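Local coordinates for putative Oleoyl-[acyl-carrier protein] thioesterase (Lactobacillus plantarum, PDB 2OWN) that probably hydrolyses the thioester of oleoyl-acyl-carrier protein, releasing free oleate and so ending fatty acid synthesis on the carrier, at residues 14-19 and 38-43; 32-37 and 109-114; 61-66 and 133-138; 182-187 and 246-251. One frame throughout, in Å; residues are numbered along the deposited sequence.

Contact 1: 14-19 and 38-43; sequences EQHRIT and AVLASE
Glu14 carries most of this contact, and it does so with its carboxylate against apolar atoms. OE2 lies 3.6 Å from Leu40 CD2 and equally close to Leu40 CG. The two side chains cross at about a right angle. OE1 sits 3.8 Å from Ala41 CA, so the two oxygens rest on neighbouring residues of the helix. The torsions explain the reach: CG stands between the backbone N and the carbonyl carbon (chi1 70°), and the chain then runs extended (chi2 -177°) to the helix surface. His16 adds a looser touch, with ND1 4.4 Å from Leu40 CD2, which approaches its ring obliquely.

These residues belong to the N-terminal hotdog domain, in which a long helix packs against a curved antiparallel sheet. Strand 14-17 is paired with strand 81-91, and its axis comes within 9.9 Å of that of helix 38-43. The two run at 144°, closer to antiparallel than to parallel.

The polar links lead elsewhere. His16 NE2 is hydrogen-bonded to Glu22. Outside these two segments, Glu14 OE1 has a like charge nearby in Asp44, and Glu14 OE2 makes a long, weak ion pair with Arg17 of the second subunit, on which Leu40 also packs. Replacing Glu14 by an alanine would remove the carboxylate, and is likely to leave Arg17 of the second subunit without this weak partner and part of Leu40 uncovered.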
loop_
_atom_site.group_PDB
_atom_site.type_symbol
_atom_site.label_atom_id
_atom_site.label_comp_id
_atom_site.label_asym_id
_atom_site.label_seq_id
_atom_site.Cartn_x
_atom_site.Cartn_y
_atom_site.Cartn_z
ATOM N N GLU B 14 9.868 -7.782 16.213
ATOM C CA GLU B 14 10.658 -6.976 15.272
ATOM C C GLU B 14 10.180 -5.524 15.285
ATOM O O GLU B 14 9.019 -5.263 15.634
ATOM C CB GLU B 14 10.583 -7.540 13.844
ATOM C CG GLU B 14 9.220 -7.392 13.105
ATOM C CD GLU B 14 9.232 -8.048 11.747
ATOM O OE1 GLU B 14 9.504 -9.252 11.696
ATOM O OE2 GLU B 14 8.916 -7.387 10.743
ATOM N N GLN B 15 11.065 -4.617 14.871
ATOM C CA GLN B 15 10.772 -3.187 14.778
ATOM C C GLN B 15 10.334 -2.855 13.345
ATOM O O GLN B 15 10.774 -3.503 12.380
ATOM C CB GLN B 15 11.963 -2.331 15.205
ATOM C CG GLN B 15 12.333 -2.508 16.691
ATOM C CD GLN B 15 13.543 -1.688 17.135
ATOM O OE1 GLN B 15 13.889 -0.660 16.539
ATOM N NE2 GLN B 15 14.186 -2.138 18.207
ATOM N N HIS B 16 9.436 -1.881 13.219
ATOM C CA HIS B 16 8.935 -1.415 11.920
ATOM C C HIS B 16 8.718 0.097 11.951
ATOM O O HIS B 16 8.014 0.603 12.830
ATOM C CB HIS B 16 7.628 -2.113 11.517
ATOM C CG HIS B 16 7.096 -1.655 10.189
ATOM N ND1 HIS B 16 7.536 -2.178 8.994
ATOM C CD2 HIS B 16 6.201 -0.690 9.871
ATOM C CE1 HIS B 16 6.929 -1.562 7.998
ATOM N NE2 HIS B 16 6.110 -0.655 8.500
ATOM N N ARG B 17 9.269 0.765 10.942
ATOM C CA ARG B 17 9.156 2.191 10.748
ATOM C C ARG B 17 7.897 2.371 9.898
ATOM O O ARG B 17 7.847 1.892 8.748
ATOM C CB ARG B 17 10.430 2.750 10.091
ATOM C CG ARG B 17 10.423 4.201 9.691
ATOM C CD ARG B 17 9.768 4.476 8.330
ATOM N NE ARG B 17 9.877 5.880 8.064
ATOM C CZ ARG B 17 10.895 6.490 7.460
ATOM N NH1 ARG B 17 11.984 5.842 6.982
ATOM N NH2 ARG B 17 10.804 7.795 7.320
ATOM N N ILE B 18 6.926 3.116 10.432
ATOM C CA ILE B 18 5.664 3.419 9.739
ATOM C C ILE B 18 5.982 4.524 8.725
ATOM O O ILE B 18 6.459 5.591 9.121
ATOM C CB ILE B 18 4.559 3.895 10.702
ATOM C CG1 ILE B 18 4.222 2.831 11.761
ATOM C CG2 ILE B 18 3.253 4.297 9.943
ATOM C CD1 ILE B 18 3.532 1.569 11.232
ATOM N N THR B 19 5.769 4.236 7.437
ATOM C CA THR B 19 6.022 5.185 6.342
ATOM C C THR B 19 4.766 6.002 6.050
ATOM O O THR B 19 3.661 5.588 6.422
ATOM C CB THR B 19 6.469 4.457 5.042
ATOM O OG1 THR B 19 5.415 3.610 4.570
ATOM C CG2 THR B 19 7.718 3.613 5.292
ATOM N N ALA B 38 1.411 -7.001 11.201
ATOM C CA ALA B 38 1.135 -8.140 12.121
ATOM C C ALA B 38 1.503 -9.458 11.416
ATOM O O ALA B 38 2.254 -10.265 11.969
ATOM C CB ALA B 38 -0.319 -8.166 12.574
ATOM N N VAL B 39 0.999 -9.620 10.184
ATOM C CA VAL B 39 1.275 -10.791 9.311
ATOM C C VAL B 39 2.772 -10.869 8.905
ATOM O O VAL B 39 3.297 -11.981 8.772
ATOM C CB VAL B 39 0.275 -10.851 8.096
ATOM C CG1 VAL B 39 0.695 -11.862 7.001
ATOM C CG2 VAL B 39 -1.134 -11.140 8.607
ATOM N N LEU B 40 3.429 -9.706 8.706
ATOM C CA LEU B 40 4.882 -9.607 8.405
ATOM C C LEU B 40 5.681 -10.233 9.556
ATOM O O LEU B 40 6.606 -10.990 9.298
ATOM C CB LEU B 40 5.349 -8.155 8.192
ATOM C CG LEU B 40 6.818 -7.902 7.804
ATOM C CD1 LEU B 40 7.140 -8.519 6.442
ATOM C CD2 LEU B 40 7.122 -6.421 7.797
ATOM N N ALA B 41 5.317 -9.887 10.800
ATOM C CA ALA B 41 5.932 -10.453 12.030
ATOM C C ALA B 41 5.709 -11.982 12.141
ATOM O O ALA B 41 6.636 -12.720 12.541
ATOM C CB ALA B 41 5.406 -9.746 13.288
ATOM N N SER B 42 4.501 -12.433 11.768
ATOM C CA SER B 42 4.110 -13.859 11.768
ATOM C C SER B 42 4.880 -14.672 10.716
ATOM O O SER B 42 5.350 -15.767 11.036
ATOM C CB SER B 42 2.587 -14.022 11.588
ATOM O OG SER B 42 2.176 -15.379 11.576
ATOM N N GLU B 43 4.988 -14.147 9.485
ATOM C CA GLU B 43 5.754 -14.820 8.393
ATOM C C GLU B 43 7.261 -14.915 8.713
ATOM O O GLU B 43 7.874 -15.930 8.395
ATOM C CB GLU B 43 5.509 -14.193 7.003
ATOM C CG GLU B 43 4.073 -14.430 6.464
ATOM C CD GLU B 43 3.801 -13.866 5.056
ATOM O OE1 GLU B 43 4.751 -13.553 4.293
ATOM O OE2 GLU B 43 2.603 -13.763 4.699
#

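Contact 2: 32-37 and 109-114; sequences TTLIDI and QLAYIT
In the N-terminal hotdog domain the long helix 31-48 lies in the curve of the sheet, and this contact is part of the buried seam between them. Leu34 and Ile35 of the helix meet Ala111 and Ile113 of strand 111-114. Helix and strand axes pass 10.8 Å apart, a separation bridged by side chains alone. The angle between them is 66°. Leu34 reaches with both its branch point and one methyl. CD1 lies 4.1 Å from Ala111 CB, and CG lies 4.3 Å from Ile113 CD1. Ile35 meets Ile113 methyl to methyl, CD1 to CD1, at 4.0 Å. In Ile113 CG1 is anti to the carbonyl carbon (chi1 -54°) and CD1 continues the extended chain (chi2 179°), which carries this methyl out to both helix residues. A classic beta bulge places Leu110 and Ala111 both opposite Ile102, where the strand turns a corner. Tyr68 and Ile70 of strand 61-72 widen the apolar layer, touching Ile35 and Leu34 respectively. Every touching atom is an aliphatic carbon. The helix is therefore held to this strand by van der Waals packing and the burial of apolar surface, without a directional bond.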
loop_
_atom_site.group_PDB
_atom_site.type_symbol
_atom_site.label_atom_id
_atom_site.label_comp_id
_atom_site.label_asym_id
_atom_site.label_seq_id
_atom_site.Cartn_x
_atom_site.Cartn_y
_atom_site.Cartn_z
ATOM N N THR B 32 -5.298 -1.642 6.990
ATOM C CA THR B 32 -4.583 -2.456 5.979
ATOM C C THR B 32 -3.124 -2.615 6.451
ATOM O O THR B 32 -2.660 -3.750 6.580
ATOM C CB THR B 32 -4.667 -1.836 4.579
ATOM O OG1 THR B 32 -6.047 -1.609 4.255
ATOM C CG2 THR B 32 -4.025 -2.742 3.523
ATOM N N THR B 33 -2.476 -1.490 6.794
ATOM C CA THR B 33 -1.087 -1.484 7.332
ATOM C C THR B 33 -0.941 -2.265 8.647
ATOM O O THR B 33 0.037 -2.989 8.799
ATOM C CB THR B 33 -0.543 -0.057 7.538
ATOM O OG1 THR B 33 -0.401 0.541 6.255
ATOM C CG2 THR B 33 0.847 -0.026 8.284
ATOM N N LEU B 34 -1.914 -2.104 9.560
ATOM C CA LEU B 34 -1.915 -2.781 10.881
ATOM C C LEU B 34 -1.871 -4.301 10.707
ATOM O O LEU B 34 -1.020 -4.953 11.321
ATOM C CB LEU B 34 -3.118 -2.380 11.745
ATOM C CG LEU B 34 -3.085 -2.814 13.217
ATOM C CD1 LEU B 34 -1.971 -2.076 13.946
ATOM C CD2 LEU B 34 -4.411 -2.545 13.889
ATOM N N ILE B 35 -2.752 -4.836 9.850
ATOM C CA ILE B 35 -2.771 -6.291 9.526
ATOM C C ILE B 35 -1.509 -6.679 8.736
ATOM O O ILE B 35 -0.939 -7.747 9.004
ATOM C CB ILE B 35 -4.074 -6.725 8.783
ATOM C CG1 ILE B 35 -5.300 -6.505 9.675
ATOM C CG2 ILE B 35 -4.030 -8.186 8.337
ATOM C CD1 ILE B 35 -5.322 -7.276 10.995
ATOM N N ASP B 36 -1.096 -5.830 7.779
ATOM C CA ASP B 36 0.144 -6.051 6.978
ATOM C C ASP B 36 1.398 -6.315 7.842
ATOM O O ASP B 36 2.103 -7.315 7.623
ATOM C CB ASP B 36 0.448 -4.878 6.008
ATOM C CG ASP B 36 -0.367 -4.882 4.713
ATOM O OD1 ASP B 36 -0.911 -5.915 4.265
ATOM O OD2 ASP B 36 -0.391 -3.790 4.088
ATOM N N ILE B 37 1.625 -5.439 8.826
ATOM C CA ILE B 37 2.793 -5.547 9.747
ATOM C C ILE B 37 2.647 -6.691 10.769
ATOM O O ILE B 37 3.660 -7.249 11.176
ATOM C CB ILE B 37 3.195 -4.175 10.406
ATOM C CG1 ILE B 37 2.171 -3.672 11.442
ATOM C CG2 ILE B 37 3.482 -3.136 9.289
ATOM C CD1 ILE B 37 2.486 -2.278 12.002
ATOM N N GLN B 109 1.365 -0.299 24.853
ATOM C CA GLN B 109 0.534 -0.985 23.843
ATOM C C GLN B 109 -0.309 -0.022 22.989
ATOM O O GLN B 109 -1.109 0.761 23.528
ATOM C CB GLN B 109 -0.367 -2.059 24.486
ATOM C CG GLN B 109 -1.318 -2.826 23.543
ATOM C CD GLN B 109 -2.085 -3.916 24.266
ATOM O OE1 GLN B 109 -1.491 -4.836 24.802
ATOM N NE2 GLN B 109 -3.414 -3.854 24.216
ATOM N N LEU B 110 -0.148 -0.151 21.668
ATOM C CA LEU B 110 -0.871 0.614 20.648
ATOM C C LEU B 110 -2.067 -0.208 20.155
ATOM O O LEU B 110 -3.180 0.329 20.026
ATOM C CB LEU B 110 0.062 0.987 19.482
ATOM C CG LEU B 110 1.268 1.871 19.804
ATOM C CD1 LEU B 110 2.026 2.174 18.519
ATOM C CD2 LEU B 110 0.877 3.177 20.482
ATOM N N ALA B 111 -1.820 -1.488 19.832
ATOM C CA ALA B 111 -2.861 -2.431 19.387
ATOM C C ALA B 111 -2.588 -3.873 19.845
ATOM O O ALA B 111 -1.432 -4.254 20.055
ATOM C CB ALA B 111 -3.050 -2.369 17.874
ATOM N N TYR B 112 -3.676 -4.627 20.036
ATOM C CA TYR B 112 -3.672 -6.046 20.452
ATOM C C TYR B 112 -4.634 -6.791 19.526
ATOM O O TYR B 112 -5.826 -6.446 19.482
ATOM C CB TYR B 112 -4.049 -6.178 21.928
ATOM C CG TYR B 112 -4.324 -7.591 22.404
ATOM C CD1 TYR B 112 -3.301 -8.565 22.402
ATOM C CD2 TYR B 112 -5.602 -7.960 22.900
ATOM C CE1 TYR B 112 -3.550 -9.896 22.861
ATOM C CE2 TYR B 112 -5.861 -9.291 23.369
ATOM C CZ TYR B 112 -4.828 -10.241 23.344
ATOM O OH TYR B 112 -5.063 -11.514 23.783
ATOM N N ILE B 113 -4.101 -7.781 18.798
ATOM C CA ILE B 113 -4.842 -8.585 17.835
ATOM C C ILE B 113 -4.867 -10.052 18.253
ATOM O O ILE B 113 -3.828 -10.595 18.646
ATOM C CB ILE B 113 -4.230 -8.494 16.404
ATOM C CG1 ILE B 113 -4.092 -7.029 15.938
ATOM C CG2 ILE B 113 -5.053 -9.317 15.390
ATOM C CD1 ILE B 113 -3.474 -6.861 14.544
ATOM N N THR B 114 -6.069 -10.640 18.238
ATOM C CA THR B 114 -6.299 -12.074 18.479
ATOM C C THR B 114 -6.865 -12.595 17.150
ATOM O O THR B 114 -7.505 -11.831 16.406
ATOM C CB THR B 114 -7.230 -12.385 19.678
ATOM O OG1 THR B 114 -8.544 -11.863 19.459
ATOM C CG2 THR B 114 -6.655 -11.811 20.962
#

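Contact 3: 61-66 and 133-138; sequences VGWVVT and ELVAPY
Trp63 and Val135 form the tight part of this contact. Val135 CG2 lies at the edge of the indole, in its plane, 3.4 Å from Trp63 CZ2 and 3.5 Å from Trp63 CH2. The methyl thus abuts the rim of the six-membered ring, and the two side chains cross at about a right angle. The indole gets there with CG anti to the carbonyl carbon (chi1 -67°), its long axis leading from the strand to the loop. Packing is easier elsewhere. Val61 CG2 meets Leu134 CD1 at 3.9 Å, and Leu134 O lies 4.2 Å from Trp63 CZ2, again near the ring plane. Trp63 remains partly exposed, and an unidentified ligand, probably from the crystallisation liquor, is bound close to its side chain. The contact joins the start of strand 61-72 in the N-terminal hotdog domain to the loop between strands 127-128 and 141-142. Met119 of strand 109-121 touches both Val61 and Leu134, while Met55 and Val56 of helix 53-58 border Leu134. Trp63 NE1 is buried by the contact and has no partner in the model. The contact is held by apolar packing, and the buried N-H is probably a cost that this packing has to pay.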
loop_
_atom_site.group_PDB
_atom_site.type_symbol
_atom_site.label_atom_id
_atom_site.label_comp_id
_atom_site.label_asym_id
_atom_site.label_seq_id
_atom_site.Cartn_x
_atom_site.Cartn_y
_atom_site.Cartn_z
ATOM N N VAL B 61 -1.172 -28.402 2.047
ATOM C CA VAL B 61 -1.967 -27.559 2.968
ATOM C C VAL B 61 -1.428 -26.123 3.082
ATOM O O VAL B 61 -0.292 -25.843 2.689
ATOM C CB VAL B 61 -2.031 -28.177 4.406
ATOM C CG1 VAL B 61 -2.934 -29.401 4.449
ATOM C CG2 VAL B 61 -0.625 -28.508 4.917
ATOM N N GLY B 62 -2.261 -25.233 3.621
ATOM C CA GLY B 62 -1.908 -23.814 3.825
ATOM C C GLY B 62 -2.768 -23.148 4.887
ATOM O O GLY B 62 -3.955 -23.480 4.997
ATOM N N TRP B 63 -2.172 -22.226 5.657
ATOM C CA TRP B 63 -2.883 -21.489 6.716
ATOM C C TRP B 63 -3.828 -20.452 6.090
ATOM O O TRP B 63 -3.431 -19.737 5.161
ATOM C CB TRP B 63 -1.929 -20.792 7.694
ATOM C CG TRP B 63 -1.122 -21.712 8.544
ATOM C CD1 TRP B 63 0.192 -22.040 8.389
ATOM C CD2 TRP B 63 -1.586 -22.428 9.690
ATOM N NE1 TRP B 63 0.587 -22.909 9.378
ATOM C CE2 TRP B 63 -0.482 -23.172 10.193
ATOM C CE3 TRP B 63 -2.833 -22.517 10.352
ATOM C CZ2 TRP B 63 -0.583 -24.008 11.339
ATOM C CZ3 TRP B 63 -2.945 -23.348 11.505
ATOM C CH2 TRP B 63 -1.817 -24.085 11.981
ATOM N N VAL B 64 -5.070 -20.421 6.586
ATOM C CA VAL B 64 -6.130 -19.503 6.134
ATOM C C VAL B 64 -6.780 -18.887 7.373
ATOM O O VAL B 64 -7.382 -19.626 8.154
ATOM C CB VAL B 64 -7.191 -20.273 5.284
ATOM C CG1 VAL B 64 -8.376 -19.374 4.871
ATOM C CG2 VAL B 64 -6.540 -20.888 4.047
ATOM N N VAL B 65 -6.625 -17.564 7.564
ATOM C CA VAL B 65 -7.224 -16.855 8.719
ATOM C C VAL B 65 -8.741 -16.744 8.489
ATOM O O VAL B 65 -9.181 -16.307 7.415
ATOM C CB VAL B 65 -6.590 -15.445 9.051
ATOM C CG1 VAL B 65 -6.751 -14.431 7.928
ATOM C CG2 VAL B 65 -7.163 -14.887 10.362
ATOM N N THR B 66 -9.502 -17.214 9.477
ATOM C CA THR B 66 -10.965 -17.192 9.488
ATOM C C THR B 66 -11.523 -16.026 10.314
ATOM O O THR B 66 -12.585 -15.503 9.954
ATOM C CB THR B 66 -11.555 -18.525 10.025
ATOM O OG1 THR B 66 -11.095 -18.771 11.361
ATOM C CG2 THR B 66 -11.147 -19.690 9.131
ATOM N N GLU B 133 3.508 -31.033 13.285
ATOM C CA GLU B 133 4.859 -30.648 12.785
ATOM C C GLU B 133 4.923 -29.174 12.314
ATOM O O GLU B 133 5.950 -28.522 12.505
ATOM C CB GLU B 133 5.364 -31.587 11.665
ATOM C CG GLU B 133 4.535 -31.602 10.348
ATOM C CD GLU B 133 5.055 -32.579 9.288
ATOM O OE1 GLU B 133 6.163 -33.150 9.430
ATOM O OE2 GLU B 133 4.339 -32.765 8.282
ATOM N N LEU B 134 3.837 -28.683 11.697
ATOM C CA LEU B 134 3.725 -27.277 11.225
ATOM C C LEU B 134 3.387 -26.241 12.340
ATOM O O LEU B 134 3.463 -25.038 12.074
ATOM C CB LEU B 134 2.711 -27.163 10.070
ATOM C CG LEU B 134 2.930 -28.085 8.857
ATOM C CD1 LEU B 134 1.838 -27.853 7.829
ATOM C CD2 LEU B 134 4.301 -27.912 8.203
ATOM N N VAL B 135 2.989 -26.710 13.537
ATOM C CA VAL B 135 2.664 -25.885 14.731
ATOM C C VAL B 135 3.696 -26.034 15.886
ATOM O O VAL B 135 3.914 -25.055 16.613
ATOM C CB VAL B 135 1.211 -26.177 15.220
ATOM C CG1 VAL B 135 0.811 -25.324 16.428
ATOM C CG2 VAL B 135 0.237 -25.890 14.108
ATOM N N ALA B 136 4.289 -27.232 16.058
ATOM C CA ALA B 136 5.319 -27.544 17.112
ATOM C C ALA B 136 6.465 -26.517 17.283
ATOM O O ALA B 136 6.751 -26.160 18.436
ATOM C CB ALA B 136 5.914 -28.959 16.930
ATOM N N PRO B 137 7.125 -26.059 16.170
ATOM C CA PRO B 137 8.191 -25.020 16.245
ATOM C C PRO B 137 7.785 -23.697 16.951
ATOM O O PRO B 137 8.653 -23.044 17.521
ATOM C CB PRO B 137 8.549 -24.776 14.773
ATOM C CG PRO B 137 8.244 -26.038 14.115
ATOM C CD PRO B 137 6.989 -26.529 14.778
ATOM N N TYR B 138 6.495 -23.331 16.912
ATOM C CA TYR B 138 5.976 -22.139 17.620
ATOM C C TYR B 138 5.830 -22.377 19.149
ATOM O O TYR B 138 5.653 -21.402 19.889
ATOM C CB TYR B 138 4.601 -21.682 17.089
ATOM C CG TYR B 138 4.507 -21.469 15.592
ATOM C CD1 TYR B 138 5.356 -20.549 14.929
ATOM C CD2 TYR B 138 3.520 -22.140 14.829
ATOM C CE1 TYR B 138 5.260 -20.347 13.503
ATOM C CE2 TYR B 138 3.399 -21.938 13.424
ATOM C CZ TYR B 138 4.264 -21.038 12.771
ATOM O OH TYR B 138 4.132 -20.864 11.419
#

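Contact 4: 182-187 and 246-251; sequences AHYFDW and KCCEVT
The backbones come nearest at Tyr184 and Cys248, whose CA atoms are 8.1 Å apart, so the side chains must span the gap. Tyr184 CD2 lies 3.5 Å from Cys248 CB, with the methylene set obliquely to the ring. Cys248 SG stands 5.0 Å from the centroid of the Tyr184 ring, 60° off its normal, an oblique sulfur-aromatic contact. The thiol takes this place because SG is anti to the backbone N (chi1 -179°). Trp187 CZ3 lies over one face of the tyrosine ring, 3.9 Å above its centre.

This is the C-terminal hotdog domain, where the helix 184-191 packs on strand 246-256. Cys247 and Cys248 both face Ile240 in a classic beta bulge. A water ties the phenol to the strand: it lies 2.7 Å from Tyr184 OH and donates to Cys247 O at 3.0 Å. The same hydroxyl is hydrogen-bonded to the backbone N of Val213, so two partners fix the end of the ring.

Within 182-187, His183 ND1 donates to Asp186 OD2 at 2.8 Å. The oxygen is met on its syn side, but from 26° out of the carboxylate plane; it lies near the imidazole plane.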
loop_
_atom_site.group_PDB
_atom_site.type_symbol
_atom_site.label_atom_id
_atom_site.label_comp_id
_atom_site.label_asym_id
_atom_site.label_seq_id
_atom_site.Cartn_x
_atom_site.Cartn_y
_atom_site.Cartn_z
ATOM N N ALA B 182 -5.655 -8.188 4.063
ATOM C CA ALA B 182 -5.451 -6.788 4.495
ATOM C C ALA B 182 -6.143 -5.768 3.577
ATOM O O ALA B 182 -6.659 -4.770 4.076
ATOM C CB ALA B 182 -3.964 -6.458 4.617
ATOM N N HIS B 183 -6.163 -6.042 2.261
ATOM C CA HIS B 183 -6.833 -5.168 1.264
ATOM C C HIS B 183 -8.347 -5.051 1.409
ATOM O O HIS B 183 -8.913 -4.102 0.862
ATOM C CB HIS B 183 -6.439 -5.503 -0.189
ATOM C CG HIS B 183 -5.020 -5.146 -0.501
ATOM N ND1 HIS B 183 -4.564 -3.846 -0.445
ATOM C CD2 HIS B 183 -3.968 -5.899 -0.889
ATOM C CE1 HIS B 183 -3.282 -3.820 -0.767
ATOM N NE2 HIS B 183 -2.899 -5.054 -1.047
ATOM N N TYR B 184 -8.997 -5.993 2.119
ATOM C CA TYR B 184 -10.444 -5.912 2.424
ATOM C C TYR B 184 -10.722 -4.606 3.205
ATOM O O TYR B 184 -11.755 -3.988 2.961
ATOM C CB TYR B 184 -10.965 -7.116 3.215
ATOM C CG TYR B 184 -11.147 -8.446 2.485
ATOM C CD1 TYR B 184 -10.068 -9.121 1.873
ATOM C CD2 TYR B 184 -12.397 -9.113 2.513
ATOM C CE1 TYR B 184 -10.241 -10.404 1.239
ATOM C CE2 TYR B 184 -12.581 -10.393 1.883
ATOM C CZ TYR B 184 -11.496 -11.025 1.256
ATOM O OH TYR B 184 -11.669 -12.244 0.650
ATOM N N PHE B 185 -9.796 -4.196 4.101
ATOM C CA PHE B 185 -9.895 -2.912 4.856
ATOM C C PHE B 185 -9.918 -1.663 3.969
ATOM O O PHE B 185 -10.482 -0.642 4.385
ATOM C CB PHE B 185 -8.842 -2.792 5.970
ATOM C CG PHE B 185 -9.089 -3.727 7.108
ATOM C CD1 PHE B 185 -10.074 -3.401 8.067
ATOM C CD2 PHE B 185 -8.370 -4.923 7.243
ATOM C CE1 PHE B 185 -10.347 -4.265 9.162
ATOM C CE2 PHE B 185 -8.625 -5.798 8.346
ATOM C CZ PHE B 185 -9.620 -5.470 9.298
ATOM N N ASP B 186 -9.296 -1.739 2.779
ATOM C CA ASP B 186 -9.336 -0.650 1.777
ATOM C C ASP B 186 -10.790 -0.416 1.354
ATOM O O ASP B 186 -11.211 0.725 1.278
ATOM C CB ASP B 186 -8.558 -0.954 0.474
ATOM C CG ASP B 186 -7.061 -1.249 0.686
ATOM O OD1 ASP B 186 -6.475 -0.856 1.711
ATOM O OD2 ASP B 186 -6.468 -1.873 -0.219
ATOM N N TRP B 187 -11.536 -1.508 1.130
ATOM C CA TRP B 187 -12.945 -1.462 0.693
ATOM C C TRP B 187 -13.864 -1.095 1.855
ATOM O O TRP B 187 -14.724 -0.231 1.692
ATOM C CB TRP B 187 -13.426 -2.790 0.055
ATOM C CG TRP B 187 -12.469 -3.379 -0.932
ATOM C CD1 TRP B 187 -11.711 -2.696 -1.829
ATOM C CD2 TRP B 187 -12.231 -4.766 -1.171
ATOM N NE1 TRP B 187 -10.965 -3.556 -2.569
ATOM C CE2 TRP B 187 -11.263 -4.843 -2.207
ATOM C CE3 TRP B 187 -12.730 -5.962 -0.604
ATOM C CZ2 TRP B 187 -10.763 -6.082 -2.697
ATOM C CZ3 TRP B 187 -12.238 -7.211 -1.085
ATOM C CH2 TRP B 187 -11.260 -7.250 -2.130
ATOM N N LYS B 246 -21.753 -14.057 0.935
ATOM C CA LYS B 246 -20.919 -13.383 1.955
ATOM C C LYS B 246 -19.439 -13.756 1.850
ATOM O O LYS B 246 -19.112 -14.940 1.809
ATOM C CB LYS B 246 -21.402 -13.662 3.391
ATOM C CG LYS B 246 -22.815 -13.148 3.690
ATOM C CD LYS B 246 -23.217 -13.281 5.175
ATOM C CE LYS B 246 -23.271 -14.731 5.660
ATOM N N CYS B 247 -18.584 -12.734 1.735
ATOM C CA CYS B 247 -17.118 -12.875 1.665
ATOM C C CYS B 247 -16.457 -12.470 2.986
ATOM O O CYS B 247 -15.566 -13.180 3.460
ATOM C CB CYS B 247 -16.540 -12.095 0.481
ATOM S SG CYS B 247 -17.075 -12.792 -1.108
ATOM N N CYS B 248 -16.897 -11.342 3.558
ATOM C CA CYS B 248 -16.378 -10.806 4.819
ATOM C C CYS B 248 -17.423 -9.983 5.593
ATOM O O CYS B 248 -18.113 -9.168 4.972
ATOM C CB CYS B 248 -15.153 -9.946 4.498
ATOM S SG CYS B 248 -14.283 -9.188 5.853
ATOM N N GLU B 249 -17.577 -10.253 6.899
ATOM C CA GLU B 249 -18.482 -9.505 7.823
ATOM C C GLU B 249 -17.599 -8.843 8.872
ATOM O O GLU B 249 -16.761 -9.526 9.486
ATOM C CB GLU B 249 -19.569 -10.369 8.470
ATOM C CG GLU B 249 -20.782 -10.609 7.580
ATOM C CD GLU B 249 -21.915 -11.309 8.311
ATOM O OE1 GLU B 249 -21.673 -12.400 8.874
ATOM O OE2 GLU B 249 -23.061 -10.795 8.275
ATOM N N VAL B 250 -17.773 -7.523 9.055
ATOM C CA VAL B 250 -16.967 -6.711 9.981
ATOM C C VAL B 250 -17.775 -5.692 10.797
ATOM O O VAL B 250 -18.709 -5.068 10.273
ATOM C CB VAL B 250 -15.814 -5.974 9.193
ATOM C CG1 VAL B 250 -15.006 -4.959 10.062
ATOM C CG2 VAL B 250 -14.866 -6.978 8.536
ATOM N N THR B 251 -17.419 -5.567 12.081
ATOM C CA THR B 251 -18.006 -4.580 12.995
ATOM C C THR B 251 -16.832 -3.771 13.569
ATOM O O THR B 251 -15.884 -4.361 14.086
ATOM C CB THR B 251 -18.896 -5.204 14.057
ATOM O OG1 THR B 251 -20.018 -5.807 13.402
ATOM C CG2 THR B 251 -19.413 -4.131 15.020
HETATM O O HOH W 1 -12.670 -13.755 2.712
#

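In the fold
From the N terminus, contact 1 closes the first loop, bringing helix 31-48 back to strand 12-17. Contact 2 starts from the same helix and spans a much longer loop to strand 109-121. Its first segment falls between those of contact 1, so the two cross, and they touch where His16 and Ile18 meet Ile37 and Ala38 meets Ile113. Contact 3 opens inside the span of contact 2 and closes beyond it, so these also cross. Strands 61-72 and 109-121 are neighbours in the sheet. Contact 4 follows in series, within the C-terminal hotdog domain. Thr32 joins it to contact 2, probably hydrogen-bonding to Asp186 and Ala182, which links the two domains. Contacts 1, 2 and 4 also reach the second subunit.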